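Reducing-end xylose-releasing exo-oligoxylanase Rex8A (Paenibacillus barcinonensis, PDB 6SUD) hydrolyses short xylooligosaccharides, linear or branched, as an exo-oligoxylanase of glycosyl hydrolase family 8 that releases xylose from their reducing ends. Local coordinates at residues K84-Y96 / A149-L161. The protein carries 1 engineered substitution. Numbering follows the deposited sequence.
With EDO (1,2-ethanediol), chain C; EDO (1,2-ethanediol), chain H; EDO (1,2-ethanediol), chain I.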
ATOM      1  N   LYS A  84     -12.121   2.843 -12.908  1.00 12.24           N
ATOM      2  CA  LYS A  84     -11.699   4.038 -13.694  1.00 12.55           C
ATOM      3  C   LYS A  84     -10.594   3.633 -14.669  1.00 12.02           C
ATOM      4  O   LYS A  84      -9.409   3.937 -14.439  1.00 10.39           O
ATOM      5  CB  LYS A  84     -11.307   5.194 -12.776  1.00 13.01           C
ATOM      6  CG  LYS A  84     -12.422   5.639 -11.846  1.00 13.58           C
ATOM      7  CD  LYS A  84     -13.413   6.582 -12.461  1.00 14.29           C
ATOM      8  CE  LYS A  84     -14.349   7.204 -11.445  1.00 14.78           C
ATOM      9  NZ  LYS A  84     -15.375   8.057 -12.090  1.00 15.30           N
ATOM     10  N   LYS A  85     -10.996   2.956 -15.737  1.00 11.70           N
ATOM     11  CA  LYS A  85     -10.054   2.310 -16.671  1.00 11.94           C
ATOM     12  C   LYS A  85      -9.171   3.347 -17.378  1.00 12.10           C
ATOM     13  O   LYS A  85      -7.986   3.059 -17.587  1.00 12.11           O
ATOM     14  CB  LYS A  85     -10.824   1.463 -17.683  1.00 12.21           C
ATOM     15  CG  LYS A  85      -9.919   0.595 -18.543  1.00 12.51           C
ATOM     16  CD  LYS A  85     -10.654  -0.464 -19.329  1.00 12.88           C
ATOM     17  CE  LYS A  85      -9.731  -1.488 -19.952  1.00 12.87           C
ATOM     18  NZ  LYS A  85      -8.870  -0.863 -20.983  1.00 13.27           N
ATOM     19  N   HIS A  86      -9.723   4.497 -17.763  1.00 12.09           N
ATOM     20  CA  HIS A  86      -8.988   5.503 -18.579  1.00 12.32           C
ATOM     21  C   HIS A  86      -7.774   6.013 -17.802  1.00 11.29           C
ATOM     22  O   HIS A  86      -6.652   6.006 -18.364  1.00 11.56           O
ATOM     23  CB  HIS A  86      -9.929   6.603 -19.053  1.00 12.73           C
ATOM     24  CG  HIS A  86      -9.239   7.678 -19.825  1.00 14.20           C
ATOM     25  ND1 HIS A  86      -9.301   8.990 -19.438  1.00 15.40           N
ATOM     26  CD2 HIS A  86      -8.479   7.651 -20.943  1.00 14.51           C
ATOM     27  CE1 HIS A  86      -8.644   9.739 -20.297  1.00 14.24           C
ATOM     28  NE2 HIS A  86      -8.106   8.944 -21.215  1.00 15.09           N
ATOM     29  N   GLU A  87      -7.973   6.368 -16.537  1.00 11.03           N
ATOM     30  CA  GLU A  87      -6.876   6.826 -15.658  1.00 10.76           C
ATOM     31  C   GLU A  87      -5.913   5.672 -15.383  1.00 10.04           C
ATOM     32  O   GLU A  87      -4.706   5.914 -15.419  1.00  9.63           O
ATOM     33  CB  GLU A  87      -7.420   7.332 -14.331  1.00 11.55           C
ATOM     34  CG  GLU A  87      -8.222   8.599 -14.466  1.00 12.04           C
ATOM     35  CD  GLU A  87      -9.626   8.510 -15.025  1.00 12.59           C
ATOM     36  OE1 GLU A  87     -10.150   7.394 -15.260  1.00 12.31           O
ATOM     37  OE2 GLU A  87     -10.200   9.581 -15.220  1.00 13.03           O
ATOM     38  N   PHE A  88      -6.436   4.470 -15.125  1.00  9.78           N
ATOM     39  CA  PHE A  88      -5.593   3.276 -14.860  1.00  9.69           C
ATOM     40  C   PHE A  88      -4.593   3.122 -16.006  1.00  9.78           C
ATOM     41  O   PHE A  88      -3.374   2.998 -15.755  1.00  9.67           O
ATOM     42  CB  PHE A  88      -6.449   2.016 -14.743  1.00  9.43           C
ATOM     43  CG  PHE A  88      -5.673   0.761 -14.445  1.00  9.26           C
ATOM     44  CD1 PHE A  88      -4.983   0.098 -15.446  1.00  9.50           C
ATOM     45  CD2 PHE A  88      -5.628   0.251 -13.159  1.00  9.35           C
ATOM     46  CE1 PHE A  88      -4.287  -1.069 -15.170  1.00  9.39           C
ATOM     47  CE2 PHE A  88      -4.924  -0.908 -12.876  1.00  8.87           C
ATOM     48  CZ  PHE A  88      -4.240  -1.551 -13.880  1.00  9.29           C
ATOM     49  N   ASP A  89      -5.137   3.104 -17.225  1.00  9.56           N
ATOM     50  CA  ASP A  89      -4.399   2.892 -18.494  1.00  9.42           C
ATOM     51  C   ASP A  89      -3.380   4.017 -18.706  1.00  9.24           C
ATOM     52  O   ASP A  89      -2.265   3.726 -19.176  1.00  9.68           O
ATOM     53  CB  ASP A  89      -5.386   2.739 -19.653  1.00  9.59           C
ATOM     54  CG  ASP A  89      -6.011   1.350 -19.722  1.00  9.51           C
ATOM     55  OD1 ASP A  89      -5.522   0.447 -19.021  1.00  9.82           O
ATOM     56  OD2 ASP A  89      -7.003   1.183 -20.456  1.00  9.72           O
ATOM     57  N   ARG A  90      -3.740   5.273 -18.417  1.00  9.58           N
ATOM     58  CA  ARG A  90      -2.787   6.410 -18.506  1.00  9.16           C
ATOM     59  C   ARG A  90      -1.625   6.220 -17.521  1.00  8.79           C
ATOM     60  O   ARG A  90      -0.460   6.415 -17.942  1.00  8.13           O
ATOM     61  CB  ARG A  90      -3.473   7.747 -18.230  1.00  9.48           C
ATOM     62  CG  ARG A  90      -4.265   8.320 -19.403  1.00  9.88           C
ATOM     63  CD  ARG A  90      -4.848   9.660 -18.988  1.00 10.32           C
ATOM     64  NE  ARG A  90      -5.493  10.385 -20.091  1.00 10.87           N
ATOM     65  CZ  ARG A  90      -4.889  11.208 -20.939  1.00 11.43           C
ATOM     66  NH1 ARG A  90      -3.586  11.433 -20.855  1.00 11.68           N
ATOM     67  NH2 ARG A  90      -5.602  11.801 -21.890  1.00 11.55           N
ATOM     68  N   LEU A  91      -1.910   5.869 -16.266  1.00  8.44           N
ATOM     69  CA  LEU A  91      -0.848   5.654 -15.244  1.00  8.23           C
ATOM     70  C   LEU A  91       0.033   4.467 -15.649  1.00  7.78           C
ATOM     71  O   LEU A  91       1.259   4.598 -15.622  1.00  6.84           O
ATOM     72  CB  LEU A  91      -1.482   5.391 -13.874  1.00  8.47           C
ATOM     73  CG  LEU A  91      -2.119   6.620 -13.226  1.00  8.69           C
ATOM     74  CD1 LEU A  91      -2.994   6.241 -12.049  1.00  8.89           C
ATOM     75  CD2 LEU A  91      -1.055   7.615 -12.819  1.00  9.20           C
ATOM     76  N   TRP A  92      -0.581   3.353 -16.028  1.00  7.83           N
ATOM     77  CA  TRP A  92       0.177   2.132 -16.412  1.00  8.05           C
ATOM     78  C   TRP A  92       1.090   2.448 -17.603  1.00  8.44           C
ATOM     79  O   TRP A  92       2.275   2.021 -17.596  1.00  8.00           O
ATOM     80  CB  TRP A  92      -0.745   0.945 -16.692  1.00  7.97           C
ATOM     81  CG  TRP A  92      -0.007  -0.253 -17.208  1.00  8.07           C
ATOM     82  CD1 TRP A  92      -0.254  -0.929 -18.367  1.00  8.14           C
ATOM     83  CD2 TRP A  92       1.148  -0.881 -16.619  1.00  7.96           C
ATOM     84  NE1 TRP A  92       0.640  -1.954 -18.522  1.00  8.22           N
ATOM     85  CE2 TRP A  92       1.522  -1.944 -17.474  1.00  8.19           C
ATOM     86  CE3 TRP A  92       1.906  -0.651 -15.460  1.00  8.08           C
ATOM     87  CZ2 TRP A  92       2.604  -2.782 -17.201  1.00  8.36           C
ATOM     88  CZ3 TRP A  92       2.975  -1.473 -15.189  1.00  8.21           C
ATOM     89  CH2 TRP A  92       3.318  -2.523 -16.052  1.00  8.17           C
ATOM     90  N   ASN A  93       0.571   3.162 -18.597  1.00  8.80           N
ATOM     91  CA  ASN A  93       1.332   3.488 -19.827  1.00  9.27           C
ATOM     92  C   ASN A  93       2.562   4.312 -19.444  1.00  9.32           C
ATOM     93  O   ASN A  93       3.658   4.006 -19.962  1.00  8.90           O
ATOM     94  CB  ASN A  93       0.457   4.174 -20.875  1.00  9.67           C
ATOM     95  CG  ASN A  93       1.098   4.153 -22.243  1.00 10.22           C
ATOM     96  OD1 ASN A  93       1.969   3.319 -22.526  1.00 11.43           O
ATOM     97  ND2 ASN A  93       0.662   5.055 -23.101  1.00 10.45           N
ATOM     98  N   TYR A  94       2.393   5.315 -18.568  1.00  9.24           N
ATOM     99  CA  TYR A  94       3.514   6.119 -18.018  1.00  9.60           C
ATOM    100  C   TYR A  94       4.556   5.187 -17.364  1.00  9.29           C
ATOM    101  O   TYR A  94       5.736   5.286 -17.736  1.00  9.45           O
ATOM    102  CB  TYR A  94       2.984   7.207 -17.079  1.00  9.62           C
ATOM    103  CG  TYR A  94       4.031   8.149 -16.548  1.00 10.38           C
ATOM    104  CD1 TYR A  94       4.908   7.766 -15.543  1.00 10.48           C
ATOM    105  CD2 TYR A  94       4.149   9.436 -17.050  1.00 10.59           C
ATOM    106  CE1 TYR A  94       5.870   8.639 -15.056  1.00 11.15           C
ATOM    107  CE2 TYR A  94       5.095  10.325 -16.565  1.00 10.93           C
ATOM    108  CZ  TYR A  94       5.959   9.925 -15.562  1.00 11.20           C
ATOM    109  OH  TYR A  94       6.896  10.809 -15.104  1.00 12.05           O
ATOM    110  N   ALA A  95       4.154   4.323 -16.424  1.00  9.31           N
ATOM    111  CA  ALA A  95       5.058   3.395 -15.699  1.00  9.43           C
ATOM    112  C   ALA A  95       5.774   2.489 -16.714  1.00  9.97           C
ATOM    113  O   ALA A  95       6.999   2.320 -16.624  1.00  9.14           O
ATOM    114  CB  ALA A  95       4.296   2.564 -14.683  1.00  9.18           C
ATOM    115  N   TYR A  96       5.009   1.919 -17.644  1.00 11.07           N
ATOM    116  CA  TYR A  96       5.507   0.971 -18.676  1.00 11.75           C
ATOM    117  C   TYR A  96       6.557   1.678 -19.548  1.00 11.95           C
ATOM    118  O   TYR A  96       7.658   1.125 -19.784  1.00 11.21           O
ATOM    119  CB  TYR A  96       4.343   0.433 -19.512  1.00 12.64           C
ATOM    120  CG  TYR A  96       4.772  -0.299 -20.756  1.00 14.03           C
ATOM    121  CD1 TYR A  96       5.263  -1.593 -20.687  1.00 15.02           C
ATOM    122  CD2 TYR A  96       4.710   0.312 -22.000  1.00 14.94           C
ATOM    123  CE1 TYR A  96       5.670  -2.266 -21.826  1.00 16.15           C
ATOM    124  CE2 TYR A  96       5.104  -0.355 -23.149  1.00 16.23           C
ATOM    125  CZ  TYR A  96       5.580  -1.651 -23.063  1.00 16.40           C
ATOM    126  OH  TYR A  96       5.988  -2.311 -24.188  1.00 18.65           O
ATOM    127  N   ALA A 149      -0.721  -5.518 -25.966  1.00 15.82           N
ATOM    128  CA  ALA A 149       0.402  -4.986 -25.157  1.00 15.40           C
ATOM    129  C   ALA A 149       0.465  -3.473 -25.370  1.00 14.87           C
ATOM    130  O   ALA A 149       0.276  -3.018 -26.499  1.00 15.61           O
ATOM    131  CB  ALA A 149       1.688  -5.681 -25.545  1.00 15.60           C
ATOM    132  N   PRO A 150       0.694  -2.624 -24.338  1.00 13.26           N
ATOM    133  CA  PRO A 150       1.032  -3.050 -22.977  1.00 12.87           C
ATOM    134  C   PRO A 150      -0.163  -3.314 -22.044  1.00 12.25           C
ATOM    135  O   PRO A 150       0.040  -3.543 -20.857  1.00 11.05           O
ATOM    136  CB  PRO A 150       1.826  -1.839 -22.463  1.00 12.92           C
ATOM    137  CG  PRO A 150       1.196  -0.643 -23.154  1.00 13.00           C
ATOM    138  CD  PRO A 150       0.599  -1.157 -24.446  1.00 13.03           C
ATOM    139  N   TYR A 151      -1.390  -3.316 -22.572  1.00 11.91           N
ATOM    140  CA  TYR A 151      -2.609  -3.451 -21.727  1.00 11.86           C
ATOM    141  C   TYR A 151      -3.038  -4.919 -21.643  1.00 12.27           C
ATOM    142  O   TYR A 151      -4.204  -5.165 -21.304  1.00 12.12           O
ATOM    143  CB  TYR A 151      -3.693  -2.493 -22.237  1.00 11.70           C
ATOM    144  CG  TYR A 151      -3.206  -1.074 -22.417  1.00 11.92           C
ATOM    145  CD1 TYR A 151      -3.133  -0.186 -21.358  1.00 11.69           C
ATOM    146  CD2 TYR A 151      -2.793  -0.614 -23.657  1.00 12.03           C
ATOM    147  CE1 TYR A 151      -2.655   1.104 -21.531  1.00 11.55           C
ATOM    148  CE2 TYR A 151      -2.338   0.680 -23.854  1.00 12.27           C
ATOM    149  CZ  TYR A 151      -2.266   1.548 -22.783  1.00 12.07           C
ATOM    150  OH  TYR A 151      -1.802   2.831 -22.955  1.00 13.12           O
ATOM    151  N   ASP A 152      -2.117  -5.853 -21.927  1.00 12.29           N
ATOM    152  CA  ASP A 152      -2.271  -7.301 -21.635  1.00 12.34           C
ATOM    153  C   ASP A 152      -1.968  -7.508 -20.144  1.00 11.54           C
ATOM    154  O   ASP A 152      -0.929  -8.098 -19.816  1.00 10.35           O
ATOM    155  CB  ASP A 152      -1.385  -8.162 -22.546  1.00 13.25           C
ATOM    156  CG  ASP A 152       0.091  -7.803 -22.559  1.00 14.51           C
ATOM    157  OD1 ASP A 152       0.397  -6.621 -22.508  1.00 14.37           O
ATOM    158  OD2 ASP A 152       0.930  -8.732 -22.641  1.00 16.23           O
ATOM    159  N   TYR A 153      -2.882  -7.050 -19.279  1.00 11.42           N
ATOM    160  CA  TYR A 153      -2.655  -6.829 -17.826  1.00 11.64           C
ATOM    161  C   TYR A 153      -2.157  -8.094 -17.116  1.00 11.91           C
ATOM    162  O   TYR A 153      -1.173  -7.994 -16.346  1.00 10.79           O
ATOM    163  CB  TYR A 153      -3.943  -6.358 -17.151  1.00 11.90           C
ATOM    164  CG  TYR A 153      -4.592  -5.169 -17.797  1.00 11.45           C
ATOM    165  CD1 TYR A 153      -3.962  -3.938 -17.843  1.00 12.06           C
ATOM    166  CD2 TYR A 153      -5.864  -5.266 -18.334  1.00 11.57           C
ATOM    167  CE1 TYR A 153      -4.572  -2.833 -18.413  1.00 11.69           C
ATOM    168  CE2 TYR A 153      -6.488  -4.170 -18.909  1.00 10.77           C
ATOM    169  CZ  TYR A 153      -5.841  -2.951 -18.951  1.00 11.47           C
ATOM    170  OH  TYR A 153      -6.453  -1.863 -19.511  1.00 11.54           O
ATOM    171  N   GLN A 154      -2.802  -9.248 -17.343  1.00 12.92           N
ATOM    172  CA  GLN A 154      -2.447 -10.503 -16.620  1.00 14.07           C
ATOM    173  C   GLN A 154      -0.995 -10.869 -16.934  1.00 13.27           C
ATOM    174  O   GLN A 154      -0.248 -11.154 -15.983  1.00 13.36           O
ATOM    175  CB  GLN A 154      -3.368 -11.674 -16.975  1.00 16.18           C
ATOM    176  CG  GLN A 154      -3.164 -12.887 -16.081  1.00 18.49           C
ATOM    177  CD  GLN A 154      -3.929 -14.093 -16.575  1.00 20.29           C
ATOM    178  OE1 GLN A 154      -4.974 -14.451 -16.040  1.00 25.13           O
ATOM    179  NE2 GLN A 154      -3.422 -14.724 -17.620  1.00 21.82           N
ATOM    180  N   ALA A 155      -0.598 -10.861 -18.210  1.00 12.55           N
ATOM    181  CA  ALA A 155       0.781 -11.242 -18.617  1.00 11.58           C
ATOM    182  C   ALA A 155       1.786 -10.215 -18.072  1.00 10.65           C
ATOM    183  O   ALA A 155       2.911 -10.614 -17.681  1.00 10.04           O
ATOM    184  CB  ALA A 155       0.875 -11.391 -20.112  1.00 12.33           C
ATOM    185  N   GLN A 156       1.396  -8.939 -18.019  1.00 10.06           N
ATOM    186  CA  GLN A 156       2.233  -7.850 -17.448  1.00  9.81           C
ATOM    187  C   GLN A 156       2.451  -8.114 -15.954  1.00  9.12           C
ATOM    188  O   GLN A 156       3.592  -8.041 -15.516  1.00  9.00           O
ATOM    189  CB  GLN A 156       1.609  -6.471 -17.694  1.00  9.57           C
ATOM    190  CG  GLN A 156       1.569  -6.047 -19.168  1.00 10.45           C
ATOM    191  CD  GLN A 156       2.929  -5.856 -19.799  1.00 10.54           C
ATOM    192  OE1 GLN A 156       3.922  -5.560 -19.133  1.00 11.28           O
ATOM    193  NE2 GLN A 156       2.984  -6.009 -21.116  1.00 11.58           N
ATOM    194  N   ALA A 157       1.401  -8.448 -15.201  1.00  9.13           N
ATOM    195  CA  ALA A 157       1.495  -8.781 -13.759  1.00  9.27           C
ATOM    196  C   ALA A 157       2.467  -9.941 -13.547  1.00  9.68           C
ATOM    197  O   ALA A 157       3.319  -9.847 -12.626  1.00  9.76           O
ATOM    198  CB  ALA A 157       0.142  -9.140 -13.198  1.00  9.29           C
ATOM    199  N   ARG A 158       2.309 -11.004 -14.339  1.00  9.98           N
ATOM    200  CA  ARG A 158       3.075 -12.276 -14.205  1.00 10.57           C
ATOM    201  C   ARG A 158       4.550 -12.029 -14.501  1.00 10.75           C
ATOM    202  O   ARG A 158       5.394 -12.640 -13.831  1.00 10.24           O
ATOM    203  CB  ARG A 158       2.507 -13.350 -15.132  1.00 10.79           C
ATOM    204  CG  ARG A 158       1.236 -13.965 -14.576  1.00 11.68           C
ATOM    205  CD  ARG A 158       0.508 -14.853 -15.559  1.00 12.49           C
ATOM    206  NE  ARG A 158      -0.540 -15.605 -14.885  1.00 13.47           N
ATOM    207  CZ  ARG A 158      -1.355 -16.463 -15.482  1.00 14.78           C
ATOM    208  NH1 ARG A 158      -1.244 -16.681 -16.786  1.00 15.81           N
ATOM    209  NH2 ARG A 158      -2.276 -17.095 -14.775  1.00 15.38           N
ATOM    210  N   LYS A 159       4.823 -11.164 -15.471  1.00 10.76           N
ATOM    211  CA  LYS A 159       6.188 -10.708 -15.835  1.00 11.59           C
ATOM    212  C   LYS A 159       6.863 -10.009 -14.646  1.00 10.68           C
ATOM    213  O   LYS A 159       8.038 -10.302 -14.373  1.00 10.70           O
ATOM    214  CB  LYS A 159       6.078  -9.755 -17.022  1.00 12.26           C
ATOM    215  CG  LYS A 159       7.376  -9.178 -17.540  1.00 13.32           C
ATOM    216  CD  LYS A 159       7.128  -8.302 -18.749  1.00 13.98           C
ATOM    217  CE  LYS A 159       8.313  -7.438 -19.100  1.00 14.80           C
ATOM    218  NZ  LYS A 159       8.181  -6.909 -20.474  1.00 14.87           N
ATOM    219  N   ILE A 160       6.162  -9.082 -13.986  1.00  9.90           N
ATOM    220  CA  ILE A 160       6.705  -8.377 -12.786  1.00  9.56           C
ATOM    221  C   ILE A 160       7.031  -9.424 -11.713  1.00  9.30           C
ATOM    222  O   ILE A 160       8.176  -9.429 -11.204  1.00  9.03           O
ATOM    223  CB  ILE A 160       5.722  -7.302 -12.276  1.00  9.87           C
ATOM    224  CG1 ILE A 160       5.461  -6.241 -13.344  1.00 10.04           C
ATOM    225  CG2 ILE A 160       6.236  -6.697 -10.972  1.00  9.93           C
ATOM    226  CD1 ILE A 160       4.434  -5.191 -12.951  1.00  9.91           C
ATOM    227  N   LEU A 161       6.077 -10.295 -11.373  1.00  8.91           N
ATOM    228  CA  LEU A 161       6.228 -11.239 -10.234  1.00  9.14           C
ATOM    229  C   LEU A 161       7.252 -12.326 -10.595  1.00  9.37           C
ATOM    230  O   LEU A 161       7.922 -12.823  -9.675  1.00  9.05           O
ATOM    231  CB  LEU A 161       4.874 -11.848  -9.865  1.00  8.94           C
ATOM    232  CG  LEU A 161       3.859 -10.901  -9.228  1.00  8.75           C
ATOM    233  CD1 LEU A 161       2.661 -11.684  -8.716  1.00  8.75           C
ATOM    234  CD2 LEU A 161       4.483 -10.094  -8.097  1.00  8.70           C
TER
HETATM  235  C1  EDO C 501     -13.168   9.224 -14.944  1.00 20.85           C
HETATM  236  O1  EDO C 501     -12.648  10.372 -15.597  1.00 21.45           O
HETATM  237  C2  EDO C 501     -12.868   9.333 -13.556  1.00 20.71           C
HETATM  238  O2  EDO C 501     -13.354  10.559 -13.051  1.00 21.83           O
HETATM  239  C1  EDO H 506     -12.788   5.418 -16.903  1.00 20.26           C
HETATM  240  O1  EDO H 506     -12.688   6.765 -16.457  1.00 20.39           O
HETATM  241  C2  EDO H 506     -13.794   4.660 -16.144  1.00 20.81           C
HETATM  242  O2  EDO H 506     -14.239   3.462 -16.757  1.00 21.64           O
HETATM  243  C1  EDO I 507      -4.724  -1.220 -26.853  1.00 18.56           C
HETATM  244  O1  EDO I 507      -4.262   0.085 -27.184  1.00 19.34           O
HETATM  245  C2  EDO I 507      -3.682  -1.854 -26.024  1.00 19.09           C
HETATM  246  O2  EDO I 507      -2.355  -1.633 -26.498  1.00 19.53           O
HETATM  247  O   HOH W   1      -3.291   4.666 -22.212  1.00 15.08           O
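Pro150, preceded by a cis peptide bond, sets its CB squarely over one face of the Tyr96 ring, a CH-pi contact 3.5 Å from CB to the ring centroid. Its carbonyl turns to the indole of Trp92, and Trp92 NE1 donates a hydrogen bond to Pro150 O at 2.9 Å; the acceptor lies in the indole plane, whereas the donor stands above the plane of the carbonyl. The axes of 85-96 and 153-161 come no closer than 13.6 Å and are inclined at 41°, so the loop leading into the second bridges them. Tyr151 crosses Asp89, with CD1 3.4 Å from OD1, and its hydroxyl packs against the amide of Asn93, whose ND2 is bonded to the backbone oxygen of Asp55. Tyr153 carries the polar core: its OH donates to Asp89 OD1 at 2.5 Å, on the syn lone pair, with carboxylate and phenol ring nearly coplanar, and accepts from Lys85 NZ at 3.0 Å. Lys85, bent at its last torsion (chi4 -66°), also forms a salt bridge to Asp89 OD2, closing a three-residue network. The edge of Phe88 meets the Tyr153 ring face in an offset T-shaped pair, planes at 89°. A phenylalanine in place of Tyr153 would probably leave Asp89 OD1 without its hydroxyl donor and Lys85 NZ with one acceptor fewer. Farther along, Gln156 OE1 lies at the indole edge beside Trp92 CZ2, while Ile160 CD1 approaches Trp92 CH2. Within the (alpha/alpha)6 barrel of family 8, away from the xylose sites, Met76 of helix 69-81 touches Phe88 and Trp92, helix 127-144 packs against both helices, and strand 49-52 touches Glu87, Arg90 and Leu91.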